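Long-range contact in xylulose kinase (Escherichia coli, PDB 2ITM), which catalyses the ATP-dependent phosphorylation of D-xylulose to D-xylulose 5-phosphate in bacterial xylose metabolism: residues Lys13-Val23 with Val422-Gln433. Residues are numbered along the deposited sequence; the frame is centred on the assembly and turned at random.
Sequences KVILLNEQGEV and VGPALGAARLAQ
Ile15 and Leu17, alternate residues on one face of strand 13-17, press into the side of helix 424-433, while the packing thins out toward exposed Val23 and the turn that follows the strand. The strand and helix axes come within 8.2 Å of each other and cross at -47°, a close approach allowed by the small side chains of Ala425 and Ala429. CD1, at the end of the ethyl branch of Ile15, reaches the carbonyl O of Ala425 at 3.7 Å, while the CG2 methyl meets Ala425 CB. With chi1 of 73°, CG1 is set between the backbone N and the carbonyl carbon, and CD1 is directed into the group formed by Val422, Ala425 and Leu426. Two residues along the strand, and one helical turn on from Ala425, Leu17 brings CD1 to 3.7 Å from Ala429 CB, while CD2 touches CD1 of Leu426, the two leucine chains crossing at about a right angle. In FGGY kinases, two actin-like ATPase domains flank the catalytic cleft; here a helix from the C-terminal family region of the sequence packs on the mixed sheet of the N-terminal domain, against strand 11-17. Ala425 also touches Asp6, a residue considered important for activity. At a partly exposed end, Lys13 makes a firm polar tie, donating a hydrogen bond from NZ to Val422 O (2.7 Å), arriving at 121° to the C=O and tilted from the carbonyl plane. Were Lys13 shortened to an alanine, the Val422 carbonyl would probably lose this donor, and the loop before the helix its tie to the strand. Exposed Val23 makes a lighter contact, its CG2 lying 4.3 Å from Val422 CG2. At the hairpin turn, Gly21 O sits at the edge of the Arg430 guanidinium, in its plane but 3.6 Å from NH2.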
# COMPACT_ATOMS: atom_id res chain seq x y z
N LYS A 13 -21.86 18.25 25.64
CA LYS A 13 -23.13 18.55 25.02
C LYS A 13 -24.23 18.52 26.07
O LYS A 13 -24.31 17.60 26.86
CB LYS A 13 -23.42 17.56 23.91
CG LYS A 13 -24.74 17.77 23.21
CD LYS A 13 -25.04 16.64 22.27
CE LYS A 13 -25.39 17.14 20.90
NZ LYS A 13 -25.86 16.06 20.02
N VAL A 14 -25.06 19.57 26.09
CA VAL A 14 -26.27 19.60 26.89
C VAL A 14 -27.51 19.75 26.03
O VAL A 14 -27.51 20.49 25.05
CB VAL A 14 -26.23 20.71 27.96
CG1 VAL A 14 -24.94 20.67 28.74
CG2 VAL A 14 -26.44 22.07 27.35
N ILE A 15 -28.56 19.04 26.40
CA ILE A 15 -29.83 19.12 25.70
C ILE A 15 -31.02 19.39 26.62
O ILE A 15 -30.99 19.07 27.81
CB ILE A 15 -30.09 17.86 24.88
CG1 ILE A 15 -30.43 16.67 25.76
CG2 ILE A 15 -28.93 17.57 23.93
CD1 ILE A 15 -31.02 15.52 25.01
N LEU A 16 -32.06 19.95 26.03
CA LEU A 16 -33.30 20.21 26.72
C LEU A 16 -34.42 19.42 26.08
O LEU A 16 -34.75 19.69 24.93
CB LEU A 16 -33.60 21.69 26.64
CG LEU A 16 -34.38 22.40 27.73
CD1 LEU A 16 -35.40 23.31 27.15
CD2 LEU A 16 -34.96 21.51 28.78
N LEU A 17 -35.00 18.49 26.82
CA LEU A 17 -36.12 17.70 26.33
C LEU A 17 -37.41 18.26 26.85
O LEU A 17 -37.51 18.64 28.01
CB LEU A 17 -36.01 16.25 26.80
CG LEU A 17 -35.17 15.18 26.10
CD1 LEU A 17 -35.70 13.83 26.47
CD2 LEU A 17 -35.17 15.36 24.60
N ASN A 18 -38.43 18.27 26.00
CA ASN A 18 -39.78 18.59 26.43
C ASN A 18 -40.52 17.45 27.11
O ASN A 18 -40.01 16.36 27.23
CB ASN A 18 -40.59 19.15 25.26
CG ASN A 18 -40.80 18.14 24.15
OD1 ASN A 18 -41.00 18.51 23.01
ND2 ASN A 18 -40.76 16.88 24.49
N GLU A 19 -41.74 17.73 27.55
CA GLU A 19 -42.57 16.70 28.14
C GLU A 19 -42.71 15.49 27.23
O GLU A 19 -42.69 14.36 27.68
CB GLU A 19 -43.94 17.25 28.53
CG GLU A 19 -43.92 18.71 28.93
CD GLU A 19 -43.52 19.63 27.80
OE1 GLU A 19 -42.51 20.35 27.95
OE2 GLU A 19 -44.20 19.64 26.76
N GLN A 20 -42.83 15.75 25.94
CA GLN A 20 -43.05 14.69 24.98
C GLN A 20 -41.78 13.95 24.61
O GLN A 20 -41.80 13.02 23.81
CB GLN A 20 -43.72 15.25 23.73
CG GLN A 20 -44.30 16.64 23.90
CD GLN A 20 -45.26 16.73 25.06
OE1 GLN A 20 -45.95 15.76 25.37
NE2 GLN A 20 -45.31 17.88 25.70
N GLY A 21 -40.67 14.36 25.20
CA GLY A 21 -39.41 13.68 24.98
C GLY A 21 -38.65 14.14 23.75
O GLY A 21 -37.78 13.43 23.24
N GLU A 22 -38.98 15.33 23.27
CA GLU A 22 -38.28 15.89 22.11
C GLU A 22 -37.19 16.86 22.53
O GLU A 22 -37.31 17.60 23.48
CB GLU A 22 -39.25 16.61 21.16
CG GLU A 22 -40.34 15.74 20.56
CD GLU A 22 -41.55 16.55 20.16
OE1 GLU A 22 -41.38 17.68 19.67
OE2 GLU A 22 -42.68 16.06 20.34
N VAL A 23 -36.17 16.94 21.70
CA VAL A 23 -35.12 17.88 21.91
C VAL A 23 -35.66 19.24 21.52
O VAL A 23 -36.09 19.45 20.44
CB VAL A 23 -33.93 17.51 21.08
CG1 VAL A 23 -32.81 18.45 21.28
CG2 VAL A 23 -33.56 16.11 21.33
N VAL A 422 -28.22 12.54 18.29
CA VAL A 422 -28.18 13.30 19.52
C VAL A 422 -27.11 12.82 20.49
O VAL A 422 -26.39 13.61 21.07
CB VAL A 422 -29.55 13.35 20.19
CG1 VAL A 422 -29.49 14.18 21.44
CG2 VAL A 422 -30.56 13.92 19.24
N GLY A 423 -27.01 11.51 20.66
CA GLY A 423 -25.95 10.93 21.44
C GLY A 423 -26.35 10.60 22.86
O GLY A 423 -27.51 10.62 23.21
N PRO A 424 -25.35 10.28 23.67
CA PRO A 424 -25.56 9.92 25.06
C PRO A 424 -26.37 10.91 25.88
O PRO A 424 -27.01 10.50 26.81
CB PRO A 424 -24.14 9.82 25.59
CG PRO A 424 -23.36 9.39 24.44
CD PRO A 424 -23.94 10.09 23.28
N ALA A 425 -26.33 12.19 25.52
CA ALA A 425 -27.15 13.19 26.18
C ALA A 425 -28.64 12.85 26.16
O ALA A 425 -29.33 13.06 27.14
CB ALA A 425 -26.91 14.56 25.58
N LEU A 426 -29.10 12.32 25.04
CA LEU A 426 -30.45 11.80 24.92
C LEU A 426 -30.79 10.75 25.97
O LEU A 426 -31.76 10.89 26.68
CB LEU A 426 -30.71 11.27 23.52
CG LEU A 426 -32.13 10.81 23.24
CD1 LEU A 426 -33.06 11.91 23.58
CD2 LEU A 426 -32.31 10.37 21.82
N GLY A 427 -29.97 9.71 26.07
CA GLY A 427 -30.16 8.69 27.07
C GLY A 427 -30.11 9.23 28.49
O GLY A 427 -30.90 8.86 29.34
N ALA A 428 -29.16 10.11 28.76
CA ALA A 428 -29.11 10.83 30.02
C ALA A 428 -30.44 11.49 30.39
O ALA A 428 -30.93 11.33 31.49
CB ALA A 428 -27.99 11.85 30.00
N ALA A 429 -31.02 12.22 29.45
CA ALA A 429 -32.29 12.86 29.69
C ALA A 429 -33.39 11.82 29.88
O ALA A 429 -34.24 11.97 30.74
CB ALA A 429 -32.63 13.79 28.57
N ARG A 430 -33.34 10.76 29.08
CA ARG A 430 -34.32 9.69 29.17
C ARG A 430 -34.32 9.13 30.58
O ARG A 430 -35.36 8.84 31.14
CB ARG A 430 -33.99 8.58 28.17
CG ARG A 430 -34.65 8.68 26.78
CD ARG A 430 -35.91 9.50 26.80
NE ARG A 430 -36.20 10.10 25.49
CZ ARG A 430 -36.26 9.43 24.36
NH1 ARG A 430 -36.02 8.14 24.36
NH2 ARG A 430 -36.54 10.06 23.23
N LEU A 431 -33.14 9.00 31.15
CA LEU A 431 -33.01 8.50 32.49
C LEU A 431 -33.66 9.42 33.51
O LEU A 431 -34.32 8.96 34.42
CB LEU A 431 -31.56 8.19 32.82
CG LEU A 431 -30.99 6.94 32.15
CD1 LEU A 431 -29.50 6.94 32.22
CD2 LEU A 431 -31.54 5.69 32.79
N ALA A 432 -33.49 10.71 33.34
CA ALA A 432 -34.12 11.69 34.20
C ALA A 432 -35.65 11.66 34.10
O ALA A 432 -36.33 11.74 35.10
CB ALA A 432 -33.60 13.06 33.90
N GLN A 433 -36.15 11.54 32.88
CA GLN A 433 -37.53 11.25 32.64
C GLN A 433 -38.08 10.11 33.46
O GLN A 433 -39.12 10.22 34.06
CB GLN A 433 -37.74 10.94 31.18
CG GLN A 433 -38.09 12.12 30.36
CD GLN A 433 -38.79 11.74 29.09
OE1 GLN A 433 -38.19 11.18 28.20
NE2 GLN A 433 -40.07 12.03 29.02